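DinB-like Protein (Bacillus cereus ATCC 10987, PDB 3DI5) is a DinB-family protein of unknown specific function that binds a nickel ion at a three-histidine site and probably uses a divalent metal in its activity. Local coordinates at residues 19-22 with 23-27; 102-105 with 106-109; 118-121 with 122-126; 126-129 with 130-134. One frame throughout, in Å; residues are numbered along the deposited sequence.

Contact 1 of 4, residues 19-22 with 23-27; sequences STQK and MLDVL
The flat groups that meet here are the amide of Gln21 and the carboxylate of Asp25, one helical turn apart, with planes 36° from each other. Gln21 NE2 keeps Asp25 OD1 close to its own amide plane, yet it reaches that oxygen from above the carboxylate, 40° out of plane. The separation of Gln21 NE2 from Asp25 OD1 is 3.0 Å and the N-H points at the acceptor with an angle of 152°, so the bond is sound although neither group lies flat on the other. Gln21 can reach it because CG stands anti to its backbone N and the chain then bends at chi2, carrying the amide toward Asp25. The same amide nitrogen also donates to Ala82 O, so two acceptors fix its rotation and tie this turn to helix 78-99; Asp25 OD1 has a second partner, Arg86 NH2, in a long and weak ion pair.

Beneath this bond runs the backbone ladder: Asp25 N to Gln21 O at 2.9 Å and Leu24 N to Thr20 O at 3.0 Å. The next rung, Val26 N to Lys22 O at 3.4 Å, is weak. Elsewhere on the turn, selenomethionine Met23 stretches back beside the preceding turn, its CE 4.1 Å from Ser19 OG, while Leu24 lays CG 3.6 Å from Thr20 O. Leu24 also touches Tyr85 and Ala47, from helices 78-99 and 43-58. An i to i+4 Gln-Asp hydrogen bond over a main-chain ladder that weakens at its last rung marks the final turns of helix 6-26, one of four helices in the DinB bundle.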
loop_
_atom_site.group_PDB
_atom_site.type_symbol
_atom_site.label_atom_id
_atom_site.label_comp_id
_atom_site.label_asym_id
_atom_site.label_seq_id
_atom_site.Cartn_x
_atom_site.Cartn_y
_atom_site.Cartn_z
ATOM N N SER A 19 6.489 8.151 -2.664
ATOM C CA SER A 19 6.974 7.410 -3.829
ATOM C C SER A 19 5.864 6.617 -4.541
ATOM O O SER A 19 5.785 6.616 -5.753
ATOM C CB SER A 19 8.121 6.476 -3.404
ATOM O OG SER A 19 8.325 5.434 -4.357
ATOM N N THR A 20 5.002 5.952 -3.784
ATOM C CA THR A 20 3.935 5.150 -4.362
ATOM C C THR A 20 2.893 6.039 -5.019
ATOM O O THR A 20 2.443 5.752 -6.120
ATOM C CB THR A 20 3.294 4.223 -3.293
ATOM O OG1 THR A 20 4.329 3.420 -2.721
ATOM C CG2 THR A 20 2.239 3.308 -3.898
ATOM N N GLN A 21 2.544 7.131 -4.344
ATOM C CA GLN A 21 1.536 8.065 -4.828
ATOM C C GLN A 21 1.960 8.736 -6.131
ATOM O O GLN A 21 1.115 8.969 -6.998
ATOM C CB GLN A 21 1.252 9.124 -3.759
ATOM C CG GLN A 21 0.127 10.097 -4.101
ATOM C CD GLN A 21 -1.240 9.458 -4.011
ATOM O OE1 GLN A 21 -1.686 9.086 -2.931
ATOM N NE2 GLN A 21 -1.932 9.362 -5.143
ATOM N N LYS A 22 3.251 9.052 -6.259
ATOM C CA LYS A 22 3.798 9.653 -7.486
ATOM C C LYS A 22 3.619 8.723 -8.684
ATOM O O LYS A 22 3.273 9.164 -9.778
ATOM C CB LYS A 22 5.291 9.965 -7.345
ATOM C CG LYS A 22 5.635 11.163 -6.474
ATOM C CD LYS A 22 7.149 11.515 -6.527
ATOM C CE LYS A 22 8.025 10.265 -6.284
ATOM N NZ LYS A 22 9.441 10.614 -6.001
HETATM N N MSE A 23 3.882 7.434 -8.470
HETATM C CA MSE A 23 3.693 6.451 -9.514
HETATM C C MSE A 23 2.218 6.286 -9.887
HETATM O O MSE A 23 1.858 6.351 -11.065
HETATM C CB MSE A 23 4.345 5.143 -9.114
HETATM C CG MSE A 23 5.844 5.279 -9.139
HETATM SE SE MSE A 23 6.511 3.583 -8.814
HETATM C CE MSE A 23 8.309 4.036 -8.225
ATOM N N LEU A 24 1.366 6.155 -8.888
ATOM C CA LEU A 24 -0.080 6.066 -9.099
ATOM C C LEU A 24 -0.605 7.259 -9.835
ATOM O O LEU A 24 -1.516 7.123 -10.633
ATOM C CB LEU A 24 -0.837 5.901 -7.758
ATOM C CG LEU A 24 -0.752 4.497 -7.131
ATOM C CD1 LEU A 24 -1.510 4.425 -5.822
ATOM C CD2 LEU A 24 -1.287 3.450 -8.077
ATOM N N ASP A 25 -0.028 8.432 -9.572
ATOM C CA ASP A 25 -0.480 9.682 -10.195
ATOM C C ASP A 25 -0.161 9.751 -11.695
ATOM O O ASP A 25 -0.796 10.508 -12.421
ATOM C CB ASP A 25 0.111 10.914 -9.466
ATOM C CG ASP A 25 -0.570 11.203 -8.112
ATOM O OD1 ASP A 25 -1.639 10.621 -7.825
ATOM O OD2 ASP A 25 -0.037 12.026 -7.329
ATOM N N VAL A 26 0.804 8.958 -12.153
ATOM C CA VAL A 26 1.204 8.946 -13.572
ATOM C C VAL A 26 0.362 7.987 -14.429
ATOM O O VAL A 26 0.372 8.065 -15.658
ATOM C CB VAL A 26 2.685 8.530 -13.698
ATOM C CG1 VAL A 26 3.093 8.390 -15.149
ATOM C CG2 VAL A 26 3.573 9.541 -12.987
ATOM N N LEU A 27 -0.358 7.078 -13.776
ATOM C CA LEU A 27 -1.060 6.000 -14.483
ATOM C C LEU A 27 -2.212 6.610 -15.267
ATOM O O LEU A 27 -2.820 7.600 -14.842
ATOM C CB LEU A 27 -1.544 4.901 -13.502
ATOM C CG LEU A 27 -0.646 3.672 -13.230
ATOM C CD1 LEU A 27 0.835 3.956 -13.096
ATOM C CD2 LEU A 27 -1.136 2.914 -11.988
#

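Contact 2 of 4, residues 102-105 with 106-109; sequences DKDL and TTIN
Thr106 turns its hydroxyl into the position between backbone N and carbonyl carbon (chi1 68°), which swings OG1 back over the preceding turn to Lys103 O. Thr107 takes the other setting, OG1 anti to its carbonyl carbon, and this directs its hydroxyl toward Asp104 O.

The first threonine grips its acceptor twice. Thr106 OG1 donates to Lys103 O over 2.7 Å, with the hydroxyl in the carbonyl plane, and Thr106 N donates to the same oxygen over 2.9 Å from 46° above that plane. One carbonyl thus takes a hydroxyl and an amide from a single residue: the OG1 bond holds the side chain in its rotation, while the N bond closes the turn.

The second threonine repeats the pattern more loosely. Thr107 N meets Asp104 O at 3.2 Å, standing 72° above the carbonyl plane, and the companion bond from Thr107 OG1 to Asp104 O, at 3.4 Å, is weak. Asp104 O accepts in addition from Asn118 ND2, while the carboxylate of Asp104 turns back to Thr101 N.

Leu105 points its side chain to the interior, against Leu122 of helix 118-142. The i to i+3 main-chain bonds, with helical backbone angles at Asp104, Leu105 and Thr106, make two overlapping type I turns, 103-106 and 104-107. Thr107 has already left the helical region, and the chain passes from the turns after helix 78-99 into strand 108-111 of the two-stranded antiparallel hairpin.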
loop_
_atom_site.group_PDB
_atom_site.type_symbol
_atom_site.label_atom_id
_atom_site.label_comp_id
_atom_site.label_asym_id
_atom_site.label_seq_id
_atom_site.Cartn_x
_atom_site.Cartn_y
_atom_site.Cartn_z
ATOM N N ASP A 102 4.390 4.892 21.233
ATOM C CA ASP A 102 5.515 3.955 20.966
ATOM C C ASP A 102 5.343 2.537 21.515
ATOM O O ASP A 102 5.851 1.580 20.913
ATOM C CB ASP A 102 6.841 4.491 21.517
ATOM C CG ASP A 102 7.229 5.840 20.941
ATOM O OD1 ASP A 102 6.787 6.179 19.823
ATOM O OD2 ASP A 102 7.982 6.568 21.627
ATOM N N LYS A 103 4.685 2.408 22.675
ATOM C CA LYS A 103 4.504 1.112 23.344
ATOM C C LYS A 103 3.613 0.123 22.584
ATOM O O LYS A 103 3.860 -1.094 22.604
ATOM C CB LYS A 103 4.004 1.288 24.786
ATOM C CG LYS A 103 2.564 1.743 24.993
ATOM C CD LYS A 103 2.321 2.050 26.480
ATOM C CE LYS A 103 0.954 2.694 26.720
ATOM N NZ LYS A 103 0.762 3.176 28.138
ATOM N N ASP A 104 2.613 0.658 21.892
ATOM C CA ASP A 104 1.691 -0.124 21.086
ATOM C C ASP A 104 2.394 -0.937 19.984
ATOM O O ASP A 104 1.852 -1.925 19.480
ATOM C CB ASP A 104 0.662 0.799 20.450
ATOM C CG ASP A 104 -0.263 1.434 21.461
ATOM O OD1 ASP A 104 -1.182 0.748 21.961
ATOM O OD2 ASP A 104 -0.095 2.639 21.743
ATOM N N LEU A 105 3.591 -0.510 19.598
ATOM C CA LEU A 105 4.376 -1.244 18.621
ATOM C C LEU A 105 4.792 -2.622 19.128
ATOM O O LEU A 105 5.156 -3.482 18.323
ATOM C CB LEU A 105 5.611 -0.446 18.207
ATOM C CG LEU A 105 5.326 0.806 17.387
ATOM C CD1 LEU A 105 6.577 1.668 17.273
ATOM C CD2 LEU A 105 4.803 0.419 16.014
ATOM N N THR A 106 4.767 -2.820 20.454
ATOM C CA THR A 106 5.086 -4.114 21.066
ATOM C C THR A 106 3.872 -5.022 21.283
ATOM O O THR A 106 4.025 -6.202 21.528
ATOM C CB THR A 106 5.800 -3.949 22.442
ATOM O OG1 THR A 106 4.892 -3.403 23.413
ATOM C CG2 THR A 106 7.017 -3.046 22.310
ATOM N N THR A 107 2.657 -4.485 21.244
ATOM C CA THR A 107 1.479 -5.321 21.460
ATOM C C THR A 107 1.397 -6.449 20.457
ATOM O O THR A 107 1.425 -6.219 19.239
ATOM C CB THR A 107 0.216 -4.473 21.360
ATOM O OG1 THR A 107 0.433 -3.334 22.174
ATOM C CG2 THR A 107 -1.006 -5.251 21.847
ATOM N N ILE A 108 1.342 -7.677 20.968
ATOM C CA ILE A 108 1.262 -8.872 20.129
ATOM C C ILE A 108 -0.155 -9.059 19.592
ATOM O O ILE A 108 -1.117 -9.088 20.359
ATOM C CB ILE A 108 1.725 -10.113 20.902
ATOM C CG1 ILE A 108 3.240 -10.060 21.095
ATOM C CG2 ILE A 108 1.363 -11.383 20.139
ATOM C CD1 ILE A 108 3.748 -11.135 22.006
ATOM N N ASN A 109 -0.283 -9.124 18.263
ATOM C CA ASN A 109 -1.563 -9.383 17.606
ATOM C C ASN A 109 -1.425 -10.569 16.627
ATOM O O ASN A 109 -0.325 -11.120 16.389
ATOM C CB ASN A 109 -2.066 -8.125 16.904
ATOM C CG ASN A 109 -2.833 -7.185 17.826
ATOM O OD1 ASN A 109 -3.924 -7.509 18.292
ATOM N ND2 ASN A 109 -2.288 -5.989 18.048
#

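Contact 3 of 4, residues 118-121 with 122-126; sequences NSIF and LMTLI
Ile120 O is the focus of the first shell, because Thr124 donates to it twice, from opposite faces of the carbonyl plane. The amide, Thr124 N, lies 2.8 Å from Ile120 O and only 21° off the plane; the hydroxyl, Thr124 OG1, lies 3.0 Å from Ile120 O and stands 41° above it. The hydroxyl gets there because OG1 is anti to Thr124's own carbonyl carbon (chi1 -66°), which folds it back onto the previous turn and satisfies it within the helix.

Ile120 and the selenomethionine Met123 lie side by side and point the same way: Ile120 CG2 comes within 3.9 Å of Met123 CE, and Ile120 CD1 within 4.2 Å of Met123 SE. The bend at chi3 of Met123 turns the methyl back to the isoleucine branch.

The regular ladder underneath sets these positions, with Met123 N to Ser119 O at 2.9 Å, Leu125 N to Phe121 O also at 2.9 Å, and Leu122 N to Asn118 O at 3.2 Å. Farther out, the Phe121 ring meets Phe111 of the hairpin nearly at right angles, and Leu122 and Leu125 pack on Phe92 of helix 78-99. Asn118, at the start, bonds with its amide to Asp104 O and Asn109. A threonine hydroxyl bonded to the carbonyl four residues earlier and an unbroken i to i+4 ladder mark the opening turns of helix 118-142, a core helix of the DinB bundle.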
loop_
_atom_site.group_PDB
_atom_site.type_symbol
_atom_site.label_atom_id
_atom_site.label_comp_id
_atom_site.label_asym_id
_atom_site.label_seq_id
_atom_site.Cartn_x
_atom_site.Cartn_y
_atom_site.Cartn_z
ATOM N N ASN A 118 2.932 -5.546 16.832
ATOM C CA ASN A 118 2.430 -4.607 15.844
ATOM C C ASN A 118 3.506 -4.088 14.882
ATOM O O ASN A 118 3.213 -3.860 13.717
ATOM C CB ASN A 118 1.692 -3.453 16.501
ATOM C CG ASN A 118 0.326 -3.853 16.980
ATOM O OD1 ASN A 118 -0.321 -4.700 16.369
ATOM N ND2 ASN A 118 -0.116 -3.271 18.077
ATOM N N SER A 119 4.745 -3.938 15.350
ATOM C CA SER A 119 5.820 -3.415 14.495
ATOM C C SER A 119 6.088 -4.285 13.251
ATOM O O SER A 119 6.453 -3.778 12.187
ATOM C CB SER A 119 7.111 -3.250 15.290
ATOM O OG SER A 119 7.433 -4.449 15.928
ATOM N N ILE A 120 5.880 -5.582 13.390
ATOM C CA ILE A 120 6.072 -6.518 12.304
ATOM C C ILE A 120 4.922 -6.362 11.307
ATOM O O ILE A 120 5.120 -6.374 10.088
ATOM C CB ILE A 120 6.165 -7.960 12.832
ATOM C CG1 ILE A 120 7.379 -8.136 13.757
ATOM C CG2 ILE A 120 6.294 -8.948 11.699
ATOM C CD1 ILE A 120 8.742 -7.902 13.103
ATOM N N PHE A 121 3.711 -6.162 11.793
ATOM C CA PHE A 121 2.635 -5.818 10.858
ATOM C C PHE A 121 3.117 -4.702 9.949
ATOM O O PHE A 121 2.916 -4.729 8.714
ATOM C CB PHE A 121 1.381 -5.361 11.573
ATOM C CG PHE A 121 0.584 -6.472 12.183
ATOM C CD1 PHE A 121 0.938 -7.023 13.406
ATOM C CD2 PHE A 121 -0.536 -6.958 11.542
ATOM C CE1 PHE A 121 0.198 -8.028 13.965
ATOM C CE2 PHE A 121 -1.284 -7.952 12.117
ATOM C CZ PHE A 121 -0.891 -8.515 13.317
ATOM N N LEU A 122 3.726 -3.693 10.572
ATOM C CA LEU A 122 4.045 -2.443 9.876
ATOM C C LEU A 122 5.213 -2.690 8.923
ATOM O O LEU A 122 5.238 -2.163 7.828
ATOM C CB LEU A 122 4.393 -1.316 10.864
ATOM C CG LEU A 122 3.246 -0.698 11.670
ATOM C CD1 LEU A 122 3.742 0.452 12.499
ATOM C CD2 LEU A 122 2.161 -0.253 10.777
HETATM N N MSE A 123 6.175 -3.493 9.355
HETATM C CA MSE A 123 7.292 -3.876 8.511
HETATM C C MSE A 123 6.758 -4.605 7.287
HETATM O O MSE A 123 7.277 -4.453 6.184
HETATM C CB MSE A 123 8.235 -4.802 9.282
HETATM C CG MSE A 123 9.448 -5.234 8.536
HETATM SE SE MSE A 123 10.232 -6.873 9.315
HETATM C CE MSE A 123 8.792 -8.228 8.804
ATOM N N THR A 124 5.727 -5.414 7.506
ATOM C CA THR A 124 5.170 -6.265 6.473
ATOM C C THR A 124 4.430 -5.409 5.457
ATOM O O THR A 124 4.529 -5.649 4.261
ATOM C CB THR A 124 4.298 -7.428 7.097
ATOM O OG1 THR A 124 5.156 -8.316 7.843
ATOM C CG2 THR A 124 3.552 -8.234 5.997
ATOM N N LEU A 125 3.724 -4.385 5.936
ATOM C CA LEU A 125 3.044 -3.468 5.068
ATOM C C LEU A 125 4.001 -2.822 4.058
ATOM O O LEU A 125 3.678 -2.728 2.870
ATOM C CB LEU A 125 2.363 -2.378 5.896
ATOM C CG LEU A 125 1.553 -1.304 5.200
ATOM C CD1 LEU A 125 0.243 -1.861 4.642
ATOM C CD2 LEU A 125 1.278 -0.170 6.158
ATOM N N ILE A 126 5.141 -2.347 4.546
ATOM C CA ILE A 126 6.115 -1.635 3.720
ATOM C C ILE A 126 6.752 -2.556 2.707
ATOM O O ILE A 126 6.884 -2.185 1.542
ATOM C CB ILE A 126 7.243 -0.967 4.579
ATOM C CG1 ILE A 126 6.675 0.189 5.393
ATOM C CG2 ILE A 126 8.358 -0.417 3.695
ATOM C CD1 ILE A 126 7.674 0.851 6.316
#

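Contact 4 of 4, residues 126-129 with 130-134; sequences INHQ and NHHRG. With NI (nickel (II) ion), chain B.
His128 and His132 bind the same nickel ion through their NE2 atoms: the metal is 2.4 Å from His128 NE2 and equally 2.4 Å from His132 NE2. Three waters and His49 of helix 43-58 complete six ligands. Different first torsions bring the two rings together: CG of His128 is anti to its backbone N (chi1 175°), whereas CG of His132 is anti to its carbonyl carbon (chi1 -76°), so side chains one turn apart converge on one point.

The rings form an offset edge-to-face pair, planes at 75°. His132 presents its edge, with CD2 over one face of His128 near the rim and 3.3 Å from His128 NE2. On the side of its ring away from the metal, His132 ND1 is hydrogen-bonded to Gln135 OE1, a second-shell contact that fixes the ring's rotation and may polarise it.

The backbone bonds that set this spacing include His132 N to His128 O at 3.2 Å, nearly straight, and Arg133 N to Gln129 O at 2.9 Å. On another side of the helix a water joins two side chains, donating to Asn127 OD1 at 2.7 Å and accepting from Asn130 ND2. Arg133 reaches Asn130 OD1 weakly through NH2; its stronger partner is Glu16, in a salt bridge, and NH1 bonds to Thr20.

The middle of helix 118-142 meets three helices: 78-99, where Gln129 OE1 is hydrogen-bonded to Tyr85; 43-58, through the shared nickel and through His128 on Ala53 and Ile57, Gln129 and His132 on Ile50; and 6-26, through Ile126 on Phe9, Gln129 on Trp13 and Arg133.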
loop_
_atom_site.group_PDB
_atom_site.type_symbol
_atom_site.label_atom_id
_atom_site.label_comp_id
_atom_site.label_asym_id
_atom_site.label_seq_id
_atom_site.Cartn_x
_atom_site.Cartn_y
_atom_site.Cartn_z
ATOM N N ILE A 126 5.141 -2.347 4.546
ATOM C CA ILE A 126 6.115 -1.635 3.720
ATOM C C ILE A 126 6.752 -2.556 2.707
ATOM O O ILE A 126 6.884 -2.185 1.542
ATOM C CB ILE A 126 7.243 -0.967 4.579
ATOM C CG1 ILE A 126 6.675 0.189 5.393
ATOM C CG2 ILE A 126 8.358 -0.417 3.695
ATOM C CD1 ILE A 126 7.674 0.851 6.316
ATOM N N ASN A 127 7.152 -3.740 3.164
ATOM C CA ASN A 127 7.793 -4.736 2.332
ATOM C C ASN A 127 6.903 -5.236 1.186
ATOM O O ASN A 127 7.344 -5.329 0.028
ATOM C CB ASN A 127 8.196 -5.939 3.173
ATOM C CG ASN A 127 9.424 -5.701 4.006
ATOM O OD1 ASN A 127 10.079 -4.658 3.904
ATOM N ND2 ASN A 127 9.759 -6.684 4.841
ATOM N N HIS A 128 5.640 -5.518 1.526
ATOM C CA HIS A 128 4.624 -5.963 0.562
ATOM C C HIS A 128 4.434 -4.902 -0.518
ATOM O O HIS A 128 4.514 -5.217 -1.703
ATOM C CB HIS A 128 3.302 -6.275 1.294
ATOM C CG HIS A 128 2.154 -6.637 0.392
ATOM N ND1 HIS A 128 1.108 -5.776 0.136
ATOM C CD2 HIS A 128 1.876 -7.775 -0.284
ATOM C CE1 HIS A 128 0.241 -6.370 -0.674
ATOM N NE2 HIS A 128 0.691 -7.582 -0.945
ATOM N N GLN A 129 4.165 -3.668 -0.093
ATOM C CA GLN A 129 3.966 -2.535 -0.980
ATOM C C GLN A 129 5.150 -2.306 -1.926
ATOM O O GLN A 129 4.958 -1.971 -3.086
ATOM C CB GLN A 129 3.746 -1.293 -0.159
ATOM C CG GLN A 129 3.332 -0.078 -0.986
ATOM C CD GLN A 129 3.036 1.107 -0.151
ATOM O OE1 GLN A 129 1.904 1.601 -0.138
ATOM N NE2 GLN A 129 4.050 1.592 0.574
ATOM N N ASN A 130 6.362 -2.499 -1.408
ATOM C CA ASN A 130 7.593 -2.248 -2.145
ATOM C C ASN A 130 7.813 -3.325 -3.217
ATOM O O ASN A 130 8.258 -3.037 -4.325
ATOM C CB ASN A 130 8.765 -2.203 -1.150
ATOM C CG ASN A 130 10.107 -1.862 -1.802
ATOM O OD1 ASN A 130 10.168 -1.352 -2.924
ATOM N ND2 ASN A 130 11.190 -2.135 -1.083
ATOM N N HIS A 131 7.498 -4.568 -2.875
ATOM C CA HIS A 131 7.546 -5.670 -3.840
ATOM C C HIS A 131 6.674 -5.388 -5.064
ATOM O O HIS A 131 7.136 -5.509 -6.208
ATOM C CB HIS A 131 7.069 -6.959 -3.174
ATOM C CG HIS A 131 6.722 -8.048 -4.137
ATOM N ND1 HIS A 131 7.675 -8.743 -4.854
ATOM C CD2 HIS A 131 5.525 -8.592 -4.468
ATOM C CE1 HIS A 131 7.075 -9.657 -5.597
ATOM N NE2 HIS A 131 5.773 -9.590 -5.378
ATOM N N HIS A 132 5.423 -5.043 -4.803
ATOM C CA HIS A 132 4.431 -4.777 -5.853
ATOM C C HIS A 132 4.649 -3.479 -6.619
ATOM O O HIS A 132 4.346 -3.384 -7.824
ATOM C CB HIS A 132 3.028 -4.771 -5.254
ATOM C CG HIS A 132 2.495 -6.129 -4.954
ATOM N ND1 HIS A 132 2.250 -7.060 -5.934
ATOM C CD2 HIS A 132 2.154 -6.718 -3.781
ATOM C CE1 HIS A 132 1.774 -8.159 -5.382
ATOM N NE2 HIS A 132 1.691 -7.969 -4.081
ATOM N N ARG A 133 5.140 -2.453 -5.935
ATOM C CA ARG A 133 5.560 -1.229 -6.639
ATOM C C ARG A 133 6.737 -1.553 -7.593
ATOM O O ARG A 133 6.812 -1.042 -8.694
ATOM C CB ARG A 133 5.914 -0.144 -5.625
ATOM C CG ARG A 133 6.332 1.166 -6.228
ATOM C CD ARG A 133 6.648 2.160 -5.142
ATOM N NE ARG A 133 7.812 1.711 -4.402
ATOM C CZ ARG A 133 8.082 2.017 -3.134
ATOM N NH1 ARG A 133 7.275 2.786 -2.409
ATOM N NH2 ARG A 133 9.179 1.530 -2.595
ATOM N N GLY A 134 7.616 -2.449 -7.190
ATOM C CA GLY A 134 8.689 -2.917 -8.056
ATOM C C GLY A 134 8.109 -3.487 -9.347
ATOM O O GLY A 134 8.626 -3.236 -10.431
HETATM NI NI NI B . 0.481 -9.316 -2.542
HETATM O O HOH W 1 11.113 -3.363 1.736
HETATM O O HOH W 2 -0.196 -10.960 -4.158
HETATM O O HOH W 3 2.162 -10.679 -1.841
HETATM O O HOH W 4 -0.891 -10.444 -0.985
#

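Along the chain the contacts follow in numerical order, contact 1 on helix 6-26, contact 2 on the turns that lead from helix 78-99 into the first hairpin strand, contacts 3 and 4 on successive parts of helix 118-142, where they share Ile126. Contacts 1 and 2 lie on opposite sides of the chain's centre, their centres about 31 Å apart. Helix 118-142 spans the gap: contact 3 meets contact 2 with centres about 11 Å apart, Leu105 CD2 packing 3.7 Å from Leu122 CD1, and contact 4 meets contact 1 with centres about 13 Å apart, Met23 SE lying 3.5 Å from Arg133 CG. One helix thus connects the hairpin end, the nickel site and the first helix.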